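Local coordinates for protein phosphoribosyl-glycinamide (GAR) synthetase (Cryptococcus neoformans var. grubii serotype A, PDB 7LVO) that catalyses, through this N-terminal GAR synthetase part of a bifunctional purine-biosynthetic enzyme, the ATP-dependent joining of glycine to 5-phosphoribosylamine, at residues D119-E122 against G123-K127; T169-E172 against D173-Y177; T421-G425 against G426-A430; A440-D443 against L444-G448. All coordinates share one frame; numbering follows the deposited sequence.

How the contacts relate
Three of the contacts join residues one turn apart along a helix, and the remaining one is a bend between strands. Contact 1 (N domain) and contact 4 (C domain) are partly buried and alike: in each a valine meets the rim of an aromatic ring four residues on. Contact 2, on the surface of the ATP-grasp domain, puts its valine over a tyrosine face instead, among more exposed acidic side chains. Contact 3 is partly buried and differs in kind, joining strands 421-423 and 427-435 by methyl packing and outside polar partners. Contacts 3 and 4 are neighbours, about 7 Å apart at their nearest atoms, on successive elements of the chain; contacts 2 and 4 have centres about 50 Å apart.

Contact 1: residues D119-E122 against G123-K127; sequences DGVE and GAFKK
A Schellman motif passes directly into a new helix here: G120, with positive phi (97°), leaves the helical path of 114-118 and is also the N-cap of helix 121-126, where its carbonyl meets A124. At these backbone angles a CB would press on the preceding carbonyl oxygen, so the turn calls for glycine. The first bond of the new helix is weak, A124 N to G120 O at 3.4 Å. The next two are shorter: F125 N to V121 O at 3.1 Å, nearly straight at 165°, and K126 N to E122 O at 2.9 Å.

On the buried side V121 crosses F125 at a slant, and its CG2 comes to 3.4 Å from F125 CE2. That methyl stands anti to the backbone N, next to the carbonyl carbon. V121 O also lies near the ring plane at its edge, 3.4 Å from F125 CD2, so one residue supplies both a methyl and a carbonyl oxygen to the same rim. Beyond the helix, F125 packs on I97, V98 and A101 of helix 95-104 and on V109 of strand 108-111, while V121 rests on P111.

The outer side is more polar. The E122 chain bends at chi2 (-95°), which brings OE1 to 3.1 Å from G123 N, at an angle too poor for a hydrogen bond. E122 OE2 and K126 NZ remain 6.6 Å apart, so any attraction between the opposite charges acts at a distance. A short helix packed on helix 95-104 and edge strand 108-111 of a parallel sheet fits the Rossmann-like N domain of ATP-grasp ligases.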
ATOM      1  N   ASP A 119      12.975   5.745   4.662  1.00 24.14           N
ATOM      2  CA  ASP A 119      14.279   5.785   5.312  1.00 27.83           C
ATOM      3  C   ASP A 119      15.431   5.732   4.316  1.00 29.96           C
ATOM      4  O   ASP A 119      16.579   5.909   4.717  1.00 27.21           O
ATOM      5  CB  ASP A 119      14.400   4.635   6.311  1.00 29.73           C
ATOM      6  CG  ASP A 119      13.551   4.854   7.558  1.00 34.42           C
ATOM      7  OD1 ASP A 119      12.952   5.939   7.685  1.00 36.14           O
ATOM      8  OD2 ASP A 119      13.486   3.943   8.412  1.00 38.93           O
ATOM      9  N   GLY A 120      15.150   5.497   3.038  1.00 31.85           N
ATOM     10  CA  GLY A 120      16.150   5.572   2.007  1.00 28.36           C
ATOM     11  C   GLY A 120      16.794   4.270   1.597  1.00 28.74           C
ATOM     12  O   GLY A 120      17.986   4.273   1.259  1.00 36.96           O
ATOM     13  N   VAL A 121      16.052   3.165   1.601  1.00 29.21           N
ATOM     14  CA  VAL A 121      16.631   1.885   1.212  1.00 32.12           C
ATOM     15  C   VAL A 121      17.082   1.918  -0.244  1.00 27.98           C
ATOM     16  O   VAL A 121      18.036   1.229  -0.620  1.00 33.65           O
ATOM     17  CB  VAL A 121      15.621   0.745   1.466  1.00 28.36           C
ATOM     18  CG1 VAL A 121      14.430   0.868   0.521  1.00 31.46           C
ATOM     19  CG2 VAL A 121      16.296  -0.609   1.315  1.00 25.36           C
ATOM     20  N   GLU A 122      16.409   2.708  -1.083  1.00 24.78           N
ATOM     21  CA  GLU A 122      16.772   2.772  -2.494  1.00 33.09           C
ATOM     22  C   GLU A 122      18.204   3.261  -2.671  1.00 33.48           C
ATOM     23  O   GLU A 122      18.964   2.694  -3.466  1.00 30.00           O
ATOM     24  CB  GLU A 122      15.799   3.683  -3.243  1.00 28.00           C
ATOM     25  CG  GLU A 122      15.934   3.646  -4.762  1.00 31.06           C
ATOM     26  CD  GLU A 122      16.831   4.742  -5.306  1.00 31.09           C
ATOM     27  OE1 GLU A 122      17.360   5.550  -4.514  1.00 34.98           O
ATOM     28  OE2 GLU A 122      17.003   4.801  -6.541  1.00 43.59           O
ATOM     29  N   GLY A 123      18.594   4.310  -1.938  1.00 26.58           N
ATOM     30  CA  GLY A 123      19.957   4.792  -2.020  1.00 28.37           C
ATOM     31  C   GLY A 123      20.975   3.784  -1.539  1.00 34.63           C
ATOM     32  O   GLY A 123      22.083   3.708  -2.091  1.00 26.99           O
ATOM     33  N   ALA A 124      20.621   2.996  -0.520  1.00 23.35           N
ATOM     34  CA  ALA A 124      21.539   1.987  -0.012  1.00 27.51           C
ATOM     35  C   ALA A 124      21.866   0.950  -1.083  1.00 29.90           C
ATOM     36  O   ALA A 124      23.032   0.589  -1.281  1.00 25.70           O
ATOM     37  CB  ALA A 124      20.936   1.315   1.223  1.00 32.02           C
ATOM     38  N   PHE A 125      20.843   0.449  -1.780  1.00 21.13           N
ATOM     39  CA  PHE A 125      21.091  -0.529  -2.834  1.00 29.37           C
ATOM     40  C   PHE A 125      21.698   0.127  -4.071  1.00 29.11           C
ATOM     41  O   PHE A 125      22.435  -0.526  -4.821  1.00 30.43           O
ATOM     42  CB  PHE A 125      19.800  -1.255  -3.199  1.00 25.46           C
ATOM     43  CG  PHE A 125      19.402  -2.319  -2.211  1.00 27.52           C
ATOM     44  CD1 PHE A 125      20.020  -3.556  -2.223  1.00 23.09           C
ATOM     45  CD2 PHE A 125      18.405  -2.082  -1.279  1.00 27.05           C
ATOM     46  CE1 PHE A 125      19.657  -4.534  -1.317  1.00 26.79           C
ATOM     47  CE2 PHE A 125      18.030  -3.056  -0.375  1.00 27.47           C
ATOM     48  CZ  PHE A 125      18.663  -4.281  -0.390  1.00 25.18           C
ATOM     49  N   LYS A 126      21.410   1.413  -4.290  1.00 27.90           N
ATOM     50  CA  LYS A 126      21.998   2.115  -5.428  1.00 28.24           C
ATOM     51  C   LYS A 126      23.513   2.158  -5.323  1.00 24.48           C
ATOM     52  O   LYS A 126      24.216   2.065  -6.336  1.00 24.05           O
ATOM     53  CB  LYS A 126      21.434   3.529  -5.516  1.00 27.51           C
ATOM     54  CG  LYS A 126      21.902   4.317  -6.745  1.00 32.54           C
ATOM     55  CD  LYS A 126      21.251   5.688  -6.801  1.00 34.85           C
ATOM     56  CE  LYS A 126      21.632   6.438  -8.070  1.00 44.73           C
ATOM     57  NZ  LYS A 126      23.096   6.734  -8.133  1.00 49.40           N
ATOM     58  N   LYS A 127      24.037   2.272  -4.098  1.00 30.74           N
ATOM     59  CA  LYS A 127      25.478   2.351  -3.891  1.00 29.21           C
ATOM     60  C   LYS A 127      26.191   1.048  -4.221  1.00 24.61           C
ATOM     61  O   LYS A 127      27.423   1.052  -4.336  1.00 31.93           O
ATOM     62  CB  LYS A 127      25.778   2.751  -2.444  1.00 29.24           C
ATOM     63  CG  LYS A 127      25.297   4.139  -2.081  1.00 46.94           C
ATOM     64  CD  LYS A 127      25.445   4.413  -0.591  1.00 83.88           C
ATOM     65  CE  LYS A 127      24.928   5.801  -0.228  1.00 95.65           C
ATOM     66  NZ  LYS A 127      25.042   6.075   1.233  1.00 78.91           N
TER

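Contact 2: residues T169-E172 against D173-Y177; sequences TQYE and DAVAY
V175 CG2 sits over one face of the Y171 ring, 4.0 Å from the ring centroid and 21° off the normal, a CH-pi contact. The methyl is displaced toward the hydroxyl side of the ring, with its closest approach 3.8 Å to Y171 CZ. Y171 holds CG anti to its amide nitrogen (chi1 168°), which runs the ring alongside the next turn, and V175 places CG2 anti to its own carbonyl carbon. The same methyl is also close to the backbone, 3.3 Å from Y171 O.

Beneath this pair run the bonds of the first helical turn. A174 N reaches Q170 O, the carbonyl of the N-cap residue, at 3.0 Å. V175 N binds Y171 O at 3.2 Å, and A176 N binds E172 O at 3.1 Å. At the cap, Q170 and D173 meet obliquely: D173 OD2 lies 3.8 Å from Q170 CB, with the amide and carboxylate planes 74° apart. This is contact through the aliphatic stem of Q170, whose OE1 turns back to accept a hydrogen bond from T167 N; T169 OG1 pairs with the OG1 of T167 as well.

Farther out, Y171 touches K215 and M218 of helix 207-218, and A174 is buried against L214 and M218 of that helix and F166 of strand 163-167. K215 belongs to the predicted ATP-binding region. The arrangement is the opening turn of a surface helix that follows edge strand 163-167 of an antiparallel sheet in the ATP-grasp domain.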
ATOM      1  N   THR A 169       7.307  23.837  17.003  1.00 56.36           N
ATOM      2  CA  THR A 169       7.462  25.079  17.749  1.00 60.39           C
ATOM      3  C   THR A 169       6.350  26.080  17.466  1.00 60.77           C
ATOM      4  O   THR A 169       6.184  27.036  18.233  1.00 59.56           O
ATOM      5  CB  THR A 169       8.814  25.724  17.435  1.00 62.45           C
ATOM      6  OG1 THR A 169       8.898  26.005  16.031  1.00 59.12           O
ATOM      7  CG2 THR A 169       9.954  24.794  17.835  1.00 53.86           C
ATOM      8  N   GLN A 170       5.585  25.887  16.390  1.00 63.04           N
ATOM      9  CA  GLN A 170       4.482  26.772  16.038  1.00 55.77           C
ATOM     10  C   GLN A 170       3.156  26.323  16.643  1.00 54.11           C
ATOM     11  O   GLN A 170       2.098  26.510  16.025  1.00 53.14           O
ATOM     12  CB  GLN A 170       4.369  26.877  14.517  1.00 51.94           C
ATOM     13  CG  GLN A 170       5.593  27.483  13.849  1.00 46.07           C
ATOM     14  CD  GLN A 170       5.521  27.436  12.335  1.00 50.14           C
ATOM     15  OE1 GLN A 170       4.888  26.553  11.759  1.00 55.24           O
ATOM     16  NE2 GLN A 170       6.169  28.395  11.682  1.00 59.15           N
ATOM     17  N   TYR A 171       3.185  25.737  17.844  1.00 53.60           N
ATOM     18  CA  TYR A 171       1.951  25.305  18.489  1.00 61.06           C
ATOM     19  C   TYR A 171       0.999  26.470  18.722  1.00 59.42           C
ATOM     20  O   TYR A 171      -0.223  26.288  18.679  1.00 51.92           O
ATOM     21  CB  TYR A 171       2.274  24.607  19.811  1.00 59.79           C
ATOM     22  CG  TYR A 171       1.073  24.364  20.693  1.00 52.97           C
ATOM     23  CD1 TYR A 171       0.169  23.349  20.407  1.00 57.59           C
ATOM     24  CD2 TYR A 171       0.848  25.144  21.820  1.00 60.49           C
ATOM     25  CE1 TYR A 171      -0.932  23.124  21.213  1.00 56.90           C
ATOM     26  CE2 TYR A 171      -0.248  24.926  22.633  1.00 51.91           C
ATOM     27  CZ  TYR A 171      -1.134  23.916  22.326  1.00 56.33           C
ATOM     28  OH  TYR A 171      -2.229  23.699  23.135  1.00 55.72           O
ATOM     29  N   GLU A 172       1.534  27.668  18.966  1.00 55.97           N
ATOM     30  CA  GLU A 172       0.675  28.834  19.147  1.00 63.58           C
ATOM     31  C   GLU A 172      -0.081  29.163  17.863  1.00 54.52           C
ATOM     32  O   GLU A 172      -1.275  29.481  17.899  1.00 57.78           O
ATOM     33  CB  GLU A 172       1.510  30.033  19.600  1.00 60.62           C
ATOM     34  CG  GLU A 172       2.111  29.893  20.991  1.00 58.14           C
ATOM     35  CD  GLU A 172       1.083  30.060  22.092  1.00 66.11           C
ATOM     36  OE1 GLU A 172      -0.108  30.269  21.775  1.00 68.61           O
ATOM     37  OE2 GLU A 172       1.465  29.985  23.281  1.00 62.17           O
ATOM     38  N   ASP A 173       0.599  29.091  16.720  1.00 52.41           N
ATOM     39  CA  ASP A 173      -0.055  29.396  15.453  1.00 48.98           C
ATOM     40  C   ASP A 173      -1.076  28.326  15.090  1.00 49.27           C
ATOM     41  O   ASP A 173      -2.142  28.639  14.544  1.00 52.54           O
ATOM     42  CB  ASP A 173       0.990  29.536  14.347  1.00 47.65           C
ATOM     43  CG  ASP A 173       1.958  30.675  14.601  1.00 44.90           C
ATOM     44  OD1 ASP A 173       1.508  31.755  15.034  1.00 49.67           O
ATOM     45  OD2 ASP A 173       3.169  30.488  14.368  1.00 54.58           O
ATOM     46  N   ALA A 174      -0.771  27.060  15.380  1.00 45.73           N
ATOM     47  CA  ALA A 174      -1.710  25.988  15.069  1.00 42.22           C
ATOM     48  C   ALA A 174      -3.025  26.179  15.813  1.00 46.07           C
ATOM     49  O   ALA A 174      -4.100  25.864  15.285  1.00 41.74           O
ATOM     50  CB  ALA A 174      -1.092  24.632  15.409  1.00 49.82           C
ATOM     51  N   VAL A 175      -2.962  26.698  17.040  1.00 42.52           N
ATOM     52  CA  VAL A 175      -4.181  26.952  17.801  1.00 49.08           C
ATOM     53  C   VAL A 175      -4.943  28.128  17.202  1.00 44.73           C
ATOM     54  O   VAL A 175      -6.165  28.065  17.008  1.00 52.43           O
ATOM     55  CB  VAL A 175      -3.847  27.196  19.284  1.00 61.50           C
ATOM     56  CG1 VAL A 175      -5.080  27.668  20.040  1.00 64.46           C
ATOM     57  CG2 VAL A 175      -3.279  25.929  19.917  1.00 58.55           C
ATOM     58  N   ALA A 176      -4.235  29.221  16.906  1.00 46.55           N
ATOM     59  CA  ALA A 176      -4.887  30.378  16.308  1.00 47.16           C
ATOM     60  C   ALA A 176      -5.523  30.033  14.968  1.00 47.85           C
ATOM     61  O   ALA A 176      -6.571  30.585  14.616  1.00 44.85           O
ATOM     62  CB  ALA A 176      -3.881  31.515  16.134  1.00 46.09           C
ATOM     63  N   TYR A 177      -4.905  29.127  14.207  1.00 41.08           N
ATOM     64  CA  TYR A 177      -5.454  28.755  12.907  1.00 43.69           C
ATOM     65  C   TYR A 177      -6.809  28.078  13.059  1.00 44.48           C
ATOM     66  O   TYR A 177      -7.738  28.348  12.290  1.00 47.03           O
ATOM     67  CB  TYR A 177      -4.466  27.848  12.171  1.00 40.38           C
ATOM     68  CG  TYR A 177      -4.924  27.415  10.796  1.00 42.36           C
ATOM     69  CD1 TYR A 177      -5.033  28.329   9.759  1.00 39.53           C
ATOM     70  CD2 TYR A 177      -5.235  26.089  10.533  1.00 40.15           C
ATOM     71  CE1 TYR A 177      -5.447  27.937   8.505  1.00 39.81           C
ATOM     72  CE2 TYR A 177      -5.647  25.686   9.279  1.00 42.17           C
ATOM     73  CZ  TYR A 177      -5.748  26.615   8.267  1.00 41.49           C
ATOM     74  OH  TYR A 177      -6.160  26.217   7.013  1.00 41.80           O
TER

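Contact 3: residues T421-G425 against G426-A430; sequences TVTDG and GRVLA. With EDO (1,2-ethanediol), chain C.
T423 OG1 is held from two backbone amides of one loop, firmly by L396 N and weakly by G395 N, while the methyl on the same carbon turns to V428. With chi1 at 61° the hydroxyl stands between the backbone N and carbonyl carbon, and CG2 is left to meet V428 CG1 and CG2, each at 3.9 Å. V428 CG2 also lies 3.8 Å from G425 O, a carbonyl that accepts a hydrogen bond from S385 OG. Between these side chains the backbone turns through G425 and G426, the former nearly fully extended.

R427 leaves this packing altogether. Its chain bends at chi3 (-70°) round a bound 1,2-ethanediol, probably from the crystallisation liquor: R427 NH2 makes a weak 3.4 Å bond to its O2, which lies near the guanidinium plane at the edge, and R427 NE is 3.5 Å from its C2. R427 NH1 is satisfied by G275 O.

V428 and L429 both face L383, forming a classic beta bulge where strand 427-435 joins the five-stranded antiparallel sheet between 377-384 and 407-411; strand 421-423 pairs instead with 414-416.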
ATOM      1  N   THR A 421       1.100 -23.796  10.843  1.00 32.33           N
ATOM      2  CA  THR A 421       0.975 -22.363  10.625  1.00 35.21           C
ATOM      3  C   THR A 421       0.179 -21.739  11.764  1.00 31.27           C
ATOM      4  O   THR A 421      -0.914 -22.210  12.098  1.00 36.30           O
ATOM      5  CB  THR A 421       0.297 -22.075   9.284  1.00 30.49           C
ATOM      6  OG1 THR A 421       1.000 -22.760   8.242  1.00 36.81           O
ATOM      7  CG2 THR A 421       0.293 -20.582   8.996  1.00 31.96           C
ATOM      8  N   VAL A 422       0.721 -20.672  12.345  1.00 28.65           N
ATOM      9  CA  VAL A 422       0.091 -19.997  13.472  1.00 29.94           C
ATOM     10  C   VAL A 422      -0.020 -18.514  13.160  1.00 28.53           C
ATOM     11  O   VAL A 422       0.760 -17.964  12.379  1.00 27.56           O
ATOM     12  CB  VAL A 422       0.871 -20.210  14.789  1.00 31.09           C
ATOM     13  CG1 VAL A 422       1.036 -21.700  15.074  1.00 35.20           C
ATOM     14  CG2 VAL A 422       2.227 -19.517  14.720  1.00 28.84           C
ATOM     15  N   THR A 423      -1.005 -17.867  13.775  1.00 27.05           N
ATOM     16  CA  THR A 423      -1.156 -16.431  13.625  1.00 28.72           C
ATOM     17  C   THR A 423       0.087 -15.725  14.150  1.00 32.88           C
ATOM     18  O   THR A 423       0.749 -16.197  15.084  1.00 27.73           O
ATOM     19  CB  THR A 423      -2.398 -15.936  14.371  1.00 27.37           C
ATOM     20  OG1 THR A 423      -2.262 -16.221  15.770  1.00 26.93           O
ATOM     21  CG2 THR A 423      -3.647 -16.626  13.840  1.00 28.67           C
ATOM     22  N   ASP A 424       0.404 -14.578  13.530  1.00 28.67           N
ATOM     23  CA  ASP A 424       1.586 -13.817  13.926  1.00 34.33           C
ATOM     24  C   ASP A 424       1.394 -12.316  13.717  1.00 36.73           C
ATOM     25  O   ASP A 424       2.388 -11.591  13.588  1.00 32.31           O
ATOM     26  CB  ASP A 424       2.814 -14.314  13.142  1.00 34.39           C
ATOM     27  CG  ASP A 424       4.122 -13.840  13.739  1.00 34.90           C
ATOM     28  OD1 ASP A 424       4.351 -14.082  14.944  1.00 35.73           O
ATOM     29  OD2 ASP A 424       4.926 -13.236  12.999  1.00 30.84           O
ATOM     30  N   GLY A 425       0.158 -11.832  13.677  1.00 37.92           N
ATOM     31  CA  GLY A 425      -0.088 -10.414  13.508  1.00 36.96           C
ATOM     32  C   GLY A 425      -1.570 -10.131  13.607  1.00 28.40           C
ATOM     33  O   GLY A 425      -2.389 -11.037  13.777  1.00 26.19           O
ATOM     34  N   GLY A 426      -1.901  -8.847  13.498  1.00 30.50           N
ATOM     35  CA  GLY A 426      -3.285  -8.419  13.550  1.00 31.90           C
ATOM     36  C   GLY A 426      -4.096  -8.929  12.376  1.00 32.37           C
ATOM     37  O   GLY A 426      -5.062  -9.681  12.555  1.00 31.41           O
ATOM     38  N   ARG A 427      -3.716  -8.513  11.168  1.00 27.85           N
ATOM     39  CA  ARG A 427      -4.283  -9.076   9.952  1.00 24.62           C
ATOM     40  C   ARG A 427      -3.539 -10.365   9.624  1.00 27.30           C
ATOM     41  O   ARG A 427      -2.334 -10.339   9.345  1.00 27.35           O
ATOM     42  CB  ARG A 427      -4.189  -8.072   8.803  1.00 28.97           C
ATOM     43  CG  ARG A 427      -4.953  -6.779   9.064  1.00 27.78           C
ATOM     44  CD  ARG A 427      -5.011  -5.884   7.828  1.00 30.90           C
ATOM     45  NE  ARG A 427      -3.711  -5.317   7.498  1.00 24.80           N
ATOM     46  CZ  ARG A 427      -3.456  -4.595   6.415  1.00 31.60           C
ATOM     47  NH1 ARG A 427      -4.396  -4.318   5.530  1.00 29.51           N
ATOM     48  NH2 ARG A 427      -2.230  -4.127   6.224  1.00 29.50           N
ATOM     49  N   VAL A 428      -4.248 -11.489   9.670  1.00 27.23           N
ATOM     50  CA  VAL A 428      -3.615 -12.795   9.529  1.00 26.01           C
ATOM     51  C   VAL A 428      -3.456 -13.182   8.065  1.00 29.30           C
ATOM     52  O   VAL A 428      -2.362 -13.548   7.623  1.00 22.46           O
ATOM     53  CB  VAL A 428      -4.422 -13.852  10.308  1.00 32.88           C
ATOM     54  CG1 VAL A 428      -3.733 -15.203  10.248  1.00 31.62           C
ATOM     55  CG2 VAL A 428      -4.606 -13.414  11.751  1.00 32.56           C
ATOM     56  N   LEU A 429      -4.534 -13.115   7.290  1.00 25.85           N
ATOM     57  CA  LEU A 429      -4.476 -13.503   5.890  1.00 22.96           C
ATOM     58  C   LEU A 429      -5.641 -12.848   5.154  1.00 27.28           C
ATOM     59  O   LEU A 429      -6.490 -12.178   5.750  1.00 22.40           O
ATOM     60  CB  LEU A 429      -4.491 -15.029   5.739  1.00 26.20           C
ATOM     61  CG  LEU A 429      -5.667 -15.820   6.330  1.00 26.66           C
ATOM     62  CD1 LEU A 429      -6.917 -15.669   5.472  1.00 26.75           C
ATOM     63  CD2 LEU A 429      -5.290 -17.277   6.488  1.00 26.76           C
ATOM     64  N   ALA A 430      -5.673 -13.047   3.843  1.00 31.57           N
ATOM     65  CA  ALA A 430      -6.729 -12.523   2.990  1.00 23.69           C
ATOM     66  C   ALA A 430      -7.176 -13.622   2.039  1.00 18.90           C
ATOM     67  O   ALA A 430      -6.343 -14.260   1.388  1.00 24.46           O
ATOM     68  CB  ALA A 430      -6.249 -11.297   2.208  1.00 19.86           C
TER
HETATM   69  C1  EDO C 502      -1.824  -5.767  10.652  1.00 46.89           C
HETATM   70  O1  EDO C 502      -0.743  -6.123  11.522  1.00 46.89           O
HETATM   71  C2  EDO C 502      -1.629  -4.352  10.118  1.00 46.89           C
HETATM   72  O2  EDO C 502      -0.521  -4.327   9.209  1.00 46.89           O

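Contact 4: residues A440-D443 against L444-G448; sequences AAVD and LAYSG
V442 CG1 overlaps the rim of the Y446 ring one turn further along helix 438-449, lying in the ring plane 3.6 Å from CE2. The two side chains run side by side and point the same way, and Y446 CD2 also passes 3.2 Å from V442 O, so the ring edge is flanked by both a methyl and a carbonyl of one residue. Having CG anti to the carbonyl carbon (chi1 -77°) lays the Y446 ring back along this turn. Its OH is fixed by R460 O and I463 N.

This is regular alpha-helix of the C domain, covering one side of its antiparallel sheet: A441 and V442 pack on V379 and Y446 on V381 of strand 377-384, while L444 meets A433 of strand 427-435. Successive backbone bonds are L444 N to A440 O at 2.8 Å, A445 N to A441 O at 3.0 Å and Y446 N to V442 O at 3.1 Å.

One carbonyl is doubly used. D443 O accepts S447 N at 2.9 Å and also S447 OG at 2.7 Å, the two donors arriving from opposite faces of its plane, with the hydroxyl 38° out of that plane.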
ATOM      1  N   ALA A 440     -20.183 -12.638  -7.888  1.00 34.24           N
ATOM      2  CA  ALA A 440     -19.573 -13.961  -7.934  1.00 29.66           C
ATOM      3  C   ALA A 440     -18.199 -13.953  -7.272  1.00 29.12           C
ATOM      4  O   ALA A 440     -17.847 -14.882  -6.538  1.00 28.72           O
ATOM      5  CB  ALA A 440     -19.471 -14.441  -9.380  1.00 32.12           C
ATOM      6  N   ALA A 441     -17.412 -12.907  -7.514  1.00 28.93           N
ATOM      7  CA  ALA A 441     -16.114 -12.796  -6.847  1.00 34.49           C
ATOM      8  C   ALA A 441     -16.283 -12.686  -5.337  1.00 29.62           C
ATOM      9  O   ALA A 441     -15.549 -13.324  -4.571  1.00 32.43           O
ATOM     10  CB  ALA A 441     -15.342 -11.590  -7.387  1.00 30.57           C
ATOM     11  N   VAL A 442     -17.257 -11.889  -4.891  1.00 27.99           N
ATOM     12  CA  VAL A 442     -17.546 -11.783  -3.465  1.00 35.77           C
ATOM     13  C   VAL A 442     -17.932 -13.144  -2.895  1.00 33.63           C
ATOM     14  O   VAL A 442     -17.365 -13.605  -1.900  1.00 31.23           O
ATOM     15  CB  VAL A 442     -18.656 -10.742  -3.220  1.00 33.58           C
ATOM     16  CG1 VAL A 442     -19.050 -10.730  -1.750  1.00 33.52           C
ATOM     17  CG2 VAL A 442     -18.191  -9.364  -3.665  1.00 36.93           C
ATOM     18  N   ASP A 443     -18.911 -13.804  -3.515  1.00 31.19           N
ATOM     19  CA  ASP A 443     -19.370 -15.092  -3.005  1.00 36.44           C
ATOM     20  C   ASP A 443     -18.238 -16.114  -2.993  1.00 38.55           C
ATOM     21  O   ASP A 443     -18.109 -16.903  -2.050  1.00 31.55           O
ATOM     22  CB  ASP A 443     -20.537 -15.608  -3.847  1.00 40.42           C
ATOM     23  CG  ASP A 443     -21.804 -14.799  -3.651  1.00 47.54           C
ATOM     24  OD1 ASP A 443     -21.839 -13.940  -2.737  1.00 31.64           O
ATOM     25  OD2 ASP A 443     -22.767 -15.027  -4.412  1.00 36.46           O
ATOM     26  N   LEU A 444     -17.411 -16.124  -4.038  1.00 36.41           N
ATOM     27  CA  LEU A 444     -16.318 -17.091  -4.105  1.00 31.57           C
ATOM     28  C   LEU A 444     -15.304 -16.852  -2.994  1.00 24.51           C
ATOM     29  O   LEU A 444     -14.846 -17.802  -2.345  1.00 34.15           O
ATOM     30  CB  LEU A 444     -15.653 -17.021  -5.478  1.00 39.44           C
ATOM     31  CG  LEU A 444     -14.583 -18.064  -5.795  1.00 44.04           C
ATOM     32  CD1 LEU A 444     -15.099 -19.475  -5.601  1.00 37.36           C
ATOM     33  CD2 LEU A 444     -14.093 -17.872  -7.230  1.00 55.85           C
ATOM     34  N   ALA A 445     -14.950 -15.590  -2.746  1.00 35.80           N
ATOM     35  CA  ALA A 445     -14.016 -15.285  -1.665  1.00 25.15           C
ATOM     36  C   ALA A 445     -14.551 -15.782  -0.326  1.00 36.09           C
ATOM     37  O   ALA A 445     -13.830 -16.419   0.455  1.00 30.57           O
ATOM     38  CB  ALA A 445     -13.747 -13.779  -1.617  1.00 30.63           C
ATOM     39  N   TYR A 446     -15.827 -15.507  -0.041  1.00 31.58           N
ATOM     40  CA  TYR A 446     -16.406 -15.963   1.220  1.00 28.91           C
ATOM     41  C   TYR A 446     -16.593 -17.474   1.256  1.00 31.07           C
ATOM     42  O   TYR A 446     -16.725 -18.043   2.341  1.00 37.66           O
ATOM     43  CB  TYR A 446     -17.736 -15.252   1.468  1.00 27.19           C
ATOM     44  CG  TYR A 446     -17.571 -13.828   1.948  1.00 28.05           C
ATOM     45  CD1 TYR A 446     -17.146 -13.560   3.241  1.00 31.09           C
ATOM     46  CD2 TYR A 446     -17.828 -12.751   1.108  1.00 27.98           C
ATOM     47  CE1 TYR A 446     -16.985 -12.266   3.686  1.00 22.23           C
ATOM     48  CE2 TYR A 446     -17.669 -11.454   1.547  1.00 30.59           C
ATOM     49  CZ  TYR A 446     -17.245 -11.220   2.841  1.00 20.29           C
ATOM     50  OH  TYR A 446     -17.086  -9.934   3.292  1.00 29.24           O
ATOM     51  N   SER A 447     -16.599 -18.135   0.102  1.00 31.86           N
ATOM     52  CA  SER A 447     -16.636 -19.594   0.090  1.00 34.61           C
ATOM     53  C   SER A 447     -15.335 -20.181   0.626  1.00 30.20           C
ATOM     54  O   SER A 447     -15.344 -21.217   1.304  1.00 38.51           O
ATOM     55  CB  SER A 447     -16.905 -20.096  -1.330  1.00 35.18           C
ATOM     56  OG  SER A 447     -18.129 -19.584  -1.823  1.00 55.34           O
ATOM     57  N   GLY A 448     -14.205 -19.536   0.329  1.00 31.83           N
ATOM     58  CA  GLY A 448     -12.931 -19.994   0.852  1.00 36.27           C
ATOM     59  C   GLY A 448     -12.748 -19.738   2.331  1.00 33.19           C
ATOM     60  O   GLY A 448     -11.912 -20.387   2.964  1.00 32.94           O
TER